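Local coordinates for tryptophan--tRNA ligase (Aeropyrum pernix, PDB 3A04), which catalyses the ATP-dependent attachment of L-tryptophan to tRNA(Trp), releasing AMP and diphosphate, at residues I127-Y132 against T361-L366; D145-F148 against N153-T156; D253-K256 against S260-D263. One frame throughout, in Å; residues are numbered along the deposited sequence.

Contact 1. Residues I127-Y132 against T361-L366; sequences IAVEEY and TIAWKL
V129 pushes its CG1 methyl against the indole of W364, sitting 3.5 Å from the centroid of the five-membered ring and only 6° off the ring normal, a CH-pi contact over one face. That methyl gets there because CG1 lies anti to the backbone N (chi1 170°), which also brings it within 3.6 Å of A363 CB. The other branch, CG2, reaches the six-membered half of the indole, 4.0 Å from W364 CZ3, and the valine thus spans both rings. Here the helix 121-139 of the class I catalytic domain meets the C-terminal part of the long helix 334-364, with V129 and A363 as the points of nearest backbone approach. One residue on, E130 takes the indole at its edge: W364 NE1 donates to E130 OE2 at 3.0 Å, with the oxygen in the ring plane. OE2 receives it on its anti lone pair, and the carboxylate stands nearly upright to the indole, the two planes 86° apart. A leucine in place of W364 would probably leave E130 OE2 without this N-H donor and V129 without the flat face it packs on. V125, one turn earlier on helix 121-139, also touches W364.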
loop_
_atom_site.group_PDB
_atom_site.type_symbol
_atom_site.label_atom_id
_atom_site.label_comp_id
_atom_site.label_asym_id
_atom_site.label_seq_id
_atom_site.Cartn_x
_atom_site.Cartn_y
_atom_site.Cartn_z
ATOM N N ILE A 127 -15.506 6.614 15.963
ATOM C CA ILE A 127 -15.879 5.281 16.466
ATOM C C ILE A 127 -14.668 4.587 17.049
ATOM O O ILE A 127 -14.706 3.998 18.140
ATOM C CB ILE A 127 -16.531 4.477 15.296
ATOM C CG1 ILE A 127 -17.845 5.178 14.857
ATOM C CG2 ILE A 127 -16.699 3.012 15.675
ATOM C CD1 ILE A 127 -18.433 4.494 13.660
ATOM N N ALA A 128 -13.512 4.682 16.367
ATOM C CA ALA A 128 -12.334 3.990 16.915
ATOM C C ALA A 128 -11.981 4.520 18.269
ATOM O O ALA A 128 -11.669 3.766 19.210
ATOM C CB ALA A 128 -11.049 4.213 15.924
ATOM N N VAL A 129 -12.049 5.844 18.438
ATOM C CA VAL A 129 -11.601 6.348 19.746
ATOM C C VAL A 129 -12.700 6.165 20.859
ATOM O O VAL A 129 -12.431 5.694 21.973
ATOM C CB VAL A 129 -11.254 7.856 19.616
ATOM C CG1 VAL A 129 -11.001 8.529 20.980
ATOM C CG2 VAL A 129 -9.921 8.051 18.744
ATOM N N GLU A 130 -13.917 6.531 20.534
ATOM C CA GLU A 130 -15.001 6.652 21.561
ATOM C C GLU A 130 -15.777 5.378 21.759
ATOM O O GLU A 130 -16.379 5.187 22.810
ATOM C CB GLU A 130 -16.000 7.705 21.057
ATOM C CG GLU A 130 -15.423 9.095 21.342
ATOM C CD GLU A 130 -16.320 10.265 20.942
ATOM O OE1 GLU A 130 -17.503 10.094 20.529
ATOM O OE2 GLU A 130 -15.787 11.378 21.028
ATOM N N GLU A 131 -15.830 4.522 20.726
ATOM C CA GLU A 131 -16.456 3.233 20.847
ATOM C C GLU A 131 -15.425 2.100 21.099
ATOM O O GLU A 131 -15.679 1.221 21.906
ATOM C CB GLU A 131 -17.233 2.958 19.604
ATOM C CG GLU A 131 -18.296 1.888 19.631
ATOM C CD GLU A 131 -19.330 2.017 20.815
ATOM O OE1 GLU A 131 -19.737 3.148 21.282
ATOM O OE2 GLU A 131 -19.726 0.911 21.239
ATOM N N TYR A 132 -14.278 2.095 20.446
ATOM C CA TYR A 132 -13.397 0.984 20.624
ATOM C C TYR A 132 -12.365 1.307 21.696
ATOM O O TYR A 132 -12.316 0.612 22.720
ATOM C CB TYR A 132 -12.771 0.543 19.268
ATOM C CG TYR A 132 -13.841 -0.209 18.482
ATOM C CD1 TYR A 132 -14.884 0.467 17.824
ATOM C CD2 TYR A 132 -13.908 -1.555 18.556
ATOM C CE1 TYR A 132 -15.899 -0.234 17.160
ATOM C CE2 TYR A 132 -14.905 -2.250 17.884
ATOM C CZ TYR A 132 -15.891 -1.593 17.238
ATOM O OH TYR A 132 -16.807 -2.341 16.583
ATOM N N THR A 361 -12.364 10.711 27.178
ATOM C CA THR A 361 -11.395 11.822 27.339
ATOM C C THR A 361 -9.930 11.375 27.239
ATOM O O THR A 361 -9.113 11.925 26.444
ATOM C CB THR A 361 -11.712 12.468 28.692
ATOM O OG1 THR A 361 -13.053 12.977 28.581
ATOM C CG2 THR A 361 -10.678 13.606 29.097
ATOM N N ILE A 362 -9.604 10.341 28.010
ATOM C CA ILE A 362 -8.276 9.772 27.986
ATOM C C ILE A 362 -7.976 9.248 26.560
ATOM O O ILE A 362 -6.843 9.412 26.078
ATOM C CB ILE A 362 -8.217 8.597 28.965
ATOM C CG1 ILE A 362 -8.156 9.117 30.409
ATOM C CG2 ILE A 362 -7.016 7.710 28.708
ATOM C CD1 ILE A 362 -8.357 7.943 31.456
ATOM N N ALA A 363 -8.986 8.662 25.901
ATOM C CA ALA A 363 -8.750 7.981 24.628
ATOM C C ALA A 363 -8.224 8.951 23.553
ATOM O O ALA A 363 -7.260 8.625 22.850
ATOM C CB ALA A 363 -10.010 7.253 24.149
ATOM N N TRP A 364 -8.843 10.135 23.432
ATOM C CA TRP A 364 -8.399 11.104 22.424
ATOM C C TRP A 364 -6.950 11.522 22.606
ATOM O O TRP A 364 -6.353 11.991 21.667
ATOM C CB TRP A 364 -9.286 12.352 22.317
ATOM C CG TRP A 364 -10.597 12.104 21.645
ATOM C CD1 TRP A 364 -11.788 11.950 22.271
ATOM C CD2 TRP A 364 -10.864 11.976 20.224
ATOM N NE1 TRP A 364 -12.786 11.748 21.352
ATOM C CE2 TRP A 364 -12.251 11.784 20.088
ATOM C CE3 TRP A 364 -10.066 12.051 19.053
ATOM C CZ2 TRP A 364 -12.879 11.602 18.848
ATOM C CZ3 TRP A 364 -10.706 11.857 17.791
ATOM C CH2 TRP A 364 -12.085 11.643 17.712
ATOM N N LYS A 365 -6.377 11.297 23.792
ATOM C CA LYS A 365 -4.962 11.569 24.027
ATOM C C LYS A 365 -4.023 10.381 23.805
ATOM O O LYS A 365 -2.815 10.526 23.848
ATOM C CB LYS A 365 -4.804 12.083 25.452
ATOM C CG LYS A 365 -5.735 13.232 25.787
ATOM C CD LYS A 365 -5.263 13.925 27.098
ATOM C CE LYS A 365 -6.381 14.763 27.759
ATOM N NZ LYS A 365 -6.492 14.546 29.249
ATOM N N LEU A 366 -4.552 9.190 23.558
ATOM C CA LEU A 366 -3.699 8.009 23.372
ATOM C C LEU A 366 -3.320 7.748 21.896
ATOM O O LEU A 366 -2.541 6.808 21.580
ATOM C CB LEU A 366 -4.380 6.760 23.927
ATOM C CG LEU A 366 -4.958 6.894 25.336
ATOM C CD1 LEU A 366 -5.586 5.534 25.689
ATOM C CD2 LEU A 366 -3.859 7.277 26.322
#

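Contact 2. Residues D145-F148 against N153-T156; sequences DTEF and NRGT
R154 reaches back from the loop to grip E147, and the approach to it begins at N153, whose ND2 is bonded to the backbone O of E368 and which packs on R160 of the second subunit. R154 itself starts with CG anti to the backbone N (chi1 -175°) and bends at chi2, bringing the guanidinium end-on to the glutamate. Both terminal nitrogens close on a single oxygen: R154 NH2 lies 2.8 Å from E147 OE2 and R154 NH1 3.0 Å from the same E147 OE2. The oxygen lies near the guanidinium plane but is met on its anti side and somewhat out of the carboxylate plane, the two flat groups standing 85° apart. This end-on salt bridge ties the start of strand 147-150, an outermost strand of the Rossmann-type sheet, to the loop that follows it, before helix 156-165. R154 NH2 has a second partner in H198 NE2, and Y149 makes a cation-pi contact with the same side chain. Next comes G155 at the N-cap of that helix, with a positive phi of 112° that a side chain would make difficult. T156 opens the helix and packs on G155 of the second subunit.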
loop_
_atom_site.group_PDB
_atom_site.type_symbol
_atom_site.label_atom_id
_atom_site.label_comp_id
_atom_site.label_asym_id
_atom_site.label_seq_id
_atom_site.Cartn_x
_atom_site.Cartn_y
_atom_site.Cartn_z
ATOM N N ASP A 145 0.562 1.917 28.718
ATOM C CA ASP A 145 1.493 0.967 28.105
ATOM C C ASP A 145 0.927 0.258 26.865
ATOM O O ASP A 145 1.681 -0.464 26.218
ATOM C CB ASP A 145 1.926 -0.119 29.093
ATOM C CG ASP A 145 3.193 -0.921 28.584
ATOM O OD1 ASP A 145 4.184 -0.245 28.151
ATOM O OD2 ASP A 145 3.204 -2.214 28.611
ATOM N N THR A 146 -0.360 0.452 26.547
ATOM C CA THR A 146 -0.966 -0.192 25.399
ATOM C C THR A 146 -0.581 0.678 24.206
ATOM O O THR A 146 -0.673 1.902 24.267
ATOM C CB THR A 146 -2.515 -0.274 25.487
ATOM O OG1 THR A 146 -2.881 -1.066 26.654
ATOM C CG2 THR A 146 -3.141 -0.993 24.144
ATOM N N GLU A 147 -0.187 0.065 23.090
ATOM C CA GLU A 147 0.133 0.913 21.903
ATOM C C GLU A 147 -0.997 0.831 20.906
ATOM O O GLU A 147 -1.138 -0.186 20.193
ATOM C CB GLU A 147 1.473 0.456 21.339
ATOM C CG GLU A 147 2.000 1.356 20.128
ATOM C CD GLU A 147 3.528 1.311 19.981
ATOM O OE1 GLU A 147 4.278 1.207 21.026
ATOM O OE2 GLU A 147 3.987 1.365 18.808
ATOM N N PHE A 148 -1.854 1.846 20.851
ATOM C CA PHE A 148 -2.957 1.865 19.875
ATOM C C PHE A 148 -2.440 2.618 18.643
ATOM O O PHE A 148 -1.736 3.618 18.820
ATOM C CB PHE A 148 -4.130 2.697 20.395
ATOM C CG PHE A 148 -4.774 2.125 21.696
ATOM C CD1 PHE A 148 -5.769 1.157 21.611
ATOM C CD2 PHE A 148 -4.364 2.566 22.952
ATOM C CE1 PHE A 148 -6.391 0.617 22.784
ATOM C CE2 PHE A 148 -5.006 2.045 24.160
ATOM C CZ PHE A 148 -6.001 1.082 24.039
ATOM N N ASN A 153 -2.009 5.760 9.833
ATOM C CA ASN A 153 -1.100 6.753 10.444
ATOM C C ASN A 153 0.056 6.111 11.163
ATOM O O ASN A 153 0.413 6.484 12.290
ATOM C CB ASN A 153 -1.881 7.744 11.374
ATOM C CG ASN A 153 -1.122 9.049 11.599
ATOM O OD1 ASN A 153 -0.322 9.432 10.752
ATOM N ND2 ASN A 153 -1.338 9.720 12.738
ATOM N N ARG A 154 0.597 5.037 10.610
ATOM C CA ARG A 154 1.538 4.209 11.414
ATOM C C ARG A 154 3.036 4.413 10.995
ATOM O O ARG A 154 3.954 4.173 11.775
ATOM C CB ARG A 154 1.157 2.734 11.290
ATOM C CG ARG A 154 1.971 1.729 12.156
ATOM C CD ARG A 154 2.015 2.223 13.641
ATOM N NE ARG A 154 2.350 1.101 14.529
ATOM C CZ ARG A 154 2.710 1.244 15.772
ATOM N NH1 ARG A 154 2.796 2.478 16.315
ATOM N NH2 ARG A 154 3.007 0.171 16.440
ATOM N N GLY A 155 3.249 4.903 9.793
ATOM C CA GLY A 155 4.595 5.388 9.455
ATOM C C GLY A 155 5.303 4.541 8.403
ATOM O O GLY A 155 4.903 3.425 8.052
ATOM N N THR A 156 6.454 5.064 7.966
ATOM C CA THR A 156 7.168 4.512 6.812
ATOM C C THR A 156 7.552 3.056 6.879
ATOM O O THR A 156 7.297 2.334 5.931
ATOM C CB THR A 156 8.392 5.442 6.436
ATOM O OG1 THR A 156 7.842 6.696 6.051
ATOM C CG2 THR A 156 9.122 4.856 5.183
#

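Contact 3. Residues D253-K256 against S260-D263; sequences DGRK and SRPD
The backbones of 253-256 and 260-263 stay well apart, D253 and D263 being 8.0 Å between CA atoms and K256 and R261 9.1 Å, and the space is bridged by side chains, chiefly that of R261. On the first segment D253 folds back on its own chain: its OD1 accepts from R255 N at 2.7 Å, an Asx turn, although the N-H comes in from above the carboxylate plane. G254 sits at the bend with positive phi. The CG of D253 takes the position between the backbone N and the carbonyl carbon (chi1 56°), turning the other oxygen, OD2, toward R261. There D253 OD2 and R261 NE stand 3.6 Å apart, a salt bridge by charge alone, since the oxygen lies well out of the guanidinium plane and no N-H points at it. The contact joins the two flanks of the KMSKS region, the class I signature that in this family serves ATP binding and the activation step; K256 is its first residue and S260 its last. The loop is turned to the surface, and S258 OG takes the N-H of S260. R255 and R261 lie with their guanidinium planes nearly parallel, 13° apart, R255 NE over the face of R261 and 3.3 Å from R261 NH1. These like charges are probably eased by D253, whose OD2 also lies in the plane of the R255 guanidinium at its edge, in a long salt bridge of 3.7 Å to R255 NE. R255 CB lies over a face of the R261 guanidinium, 3.2 Å from R261 NH2, while K256 O lies at its edge, 3.5 Å from R261 NH2 without a hydrogen bond. The end of K256 leads away from this cluster.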
loop_
_atom_site.group_PDB
_atom_site.type_symbol
_atom_site.label_atom_id
_atom_site.label_comp_id
_atom_site.label_asym_id
_atom_site.label_seq_id
_atom_site.Cartn_x
_atom_site.Cartn_y
_atom_site.Cartn_z
ATOM N N ASP A 253 -29.205 -15.218 19.925
ATOM C CA ASP A 253 -30.079 -16.029 19.089
ATOM C C ASP A 253 -29.454 -17.324 18.598
ATOM O O ASP A 253 -30.090 -18.041 17.844
ATOM C CB ASP A 253 -30.541 -15.243 17.861
ATOM C CG ASP A 253 -29.375 -14.722 17.046
ATOM O OD1 ASP A 253 -28.231 -15.185 17.237
ATOM O OD2 ASP A 253 -29.593 -13.819 16.241
ATOM N N GLY A 254 -28.236 -17.655 18.992
ATOM C CA GLY A 254 -27.644 -18.897 18.468
ATOM C C GLY A 254 -27.008 -18.727 17.078
ATOM O O GLY A 254 -26.351 -19.653 16.545
ATOM N N ARG A 255 -27.167 -17.557 16.491
ATOM C CA ARG A 255 -26.331 -17.182 15.364
ATOM C C ARG A 255 -25.148 -16.277 15.778
ATOM O O ARG A 255 -25.172 -15.623 16.836
ATOM C CB ARG A 255 -27.213 -16.518 14.311
ATOM C CG ARG A 255 -28.375 -17.482 13.836
ATOM C CD ARG A 255 -29.282 -16.911 12.724
ATOM N NE ARG A 255 -30.218 -15.929 13.260
ATOM C CZ ARG A 255 -31.311 -15.483 12.628
ATOM N NH1 ARG A 255 -31.636 -15.946 11.419
ATOM N NH2 ARG A 255 -32.098 -14.585 13.213
ATOM N N LYS A 256 -24.114 -16.248 14.939
ATOM C CA LYS A 256 -22.943 -15.344 15.062
ATOM C C LYS A 256 -23.215 -13.923 15.620
ATOM O O LYS A 256 -24.140 -13.256 15.189
ATOM C CB LYS A 256 -22.290 -15.258 13.662
ATOM C CG LYS A 256 -20.765 -15.160 13.595
ATOM C CD LYS A 256 -20.268 -15.447 12.145
ATOM C CE LYS A 256 -18.827 -14.996 11.931
ATOM N NZ LYS A 256 -17.855 -15.776 12.785
ATOM N N SER A 260 -24.673 -5.803 13.550
ATOM C CA SER A 260 -25.728 -5.741 12.539
ATOM C C SER A 260 -27.069 -6.178 13.054
ATOM O O SER A 260 -28.063 -5.592 12.635
ATOM C CB SER A 260 -25.435 -6.711 11.428
ATOM O OG SER A 260 -26.587 -7.513 11.300
ATOM N N ARG A 261 -27.084 -7.244 13.896
ATOM C CA ARG A 261 -28.304 -7.973 14.398
ATOM C C ARG A 261 -28.317 -7.760 15.920
ATOM O O ARG A 261 -27.981 -8.650 16.745
ATOM C CB ARG A 261 -28.247 -9.437 13.993
ATOM C CG ARG A 261 -29.534 -10.255 14.105
ATOM C CD ARG A 261 -29.464 -11.531 13.228
ATOM N NE ARG A 261 -28.190 -12.260 13.333
ATOM C CZ ARG A 261 -27.777 -13.236 12.504
ATOM N NH1 ARG A 261 -28.535 -13.664 11.485
ATOM N NH2 ARG A 261 -26.583 -13.801 12.682
ATOM N N PRO A 262 -28.694 -6.535 16.282
ATOM C CA PRO A 262 -28.407 -5.883 17.506
ATOM C C PRO A 262 -29.052 -6.588 18.682
ATOM O O PRO A 262 -28.510 -6.545 19.775
ATOM C CB PRO A 262 -29.006 -4.482 17.311
ATOM C CG PRO A 262 -29.347 -4.376 15.926
ATOM C CD PRO A 262 -29.651 -5.756 15.488
ATOM N N ASP A 263 -30.142 -7.297 18.429
ATOM C CA ASP A 263 -30.829 -8.050 19.460
ATOM C C ASP A 263 -30.124 -9.228 20.021
ATOM O O ASP A 263 -30.400 -9.603 21.153
ATOM C CB ASP A 263 -32.186 -8.530 18.985
ATOM C CG ASP A 263 -33.269 -7.879 19.734
ATOM O OD1 ASP A 263 -32.888 -7.111 20.654
ATOM O OD2 ASP A 263 -34.469 -8.102 19.386
#

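From the N terminus, helix 121-139 supplies the first half of contact 1 and, after a loop, the chain enters strand 147-150, where contact 2 closes a short chain segment with four residues between its halves, leading to helix 156-165. Contact 3 comes much later, joining the two sides of the KMSKS loop between strand 242-246 and helix 272-280, so contacts 2 and 3 are in series, about 32 Å apart between centres and on opposite sides of the chain's centre. Contact 1 encloses both, closing only when helix 334-364 returns its end to helix 121-139. It reaches contact 2 directly, L366 CD1 packing 3.9 Å from F148 CE2, whereas contact 3 stays separate, its nearest atoms about 9 Å from contact 1.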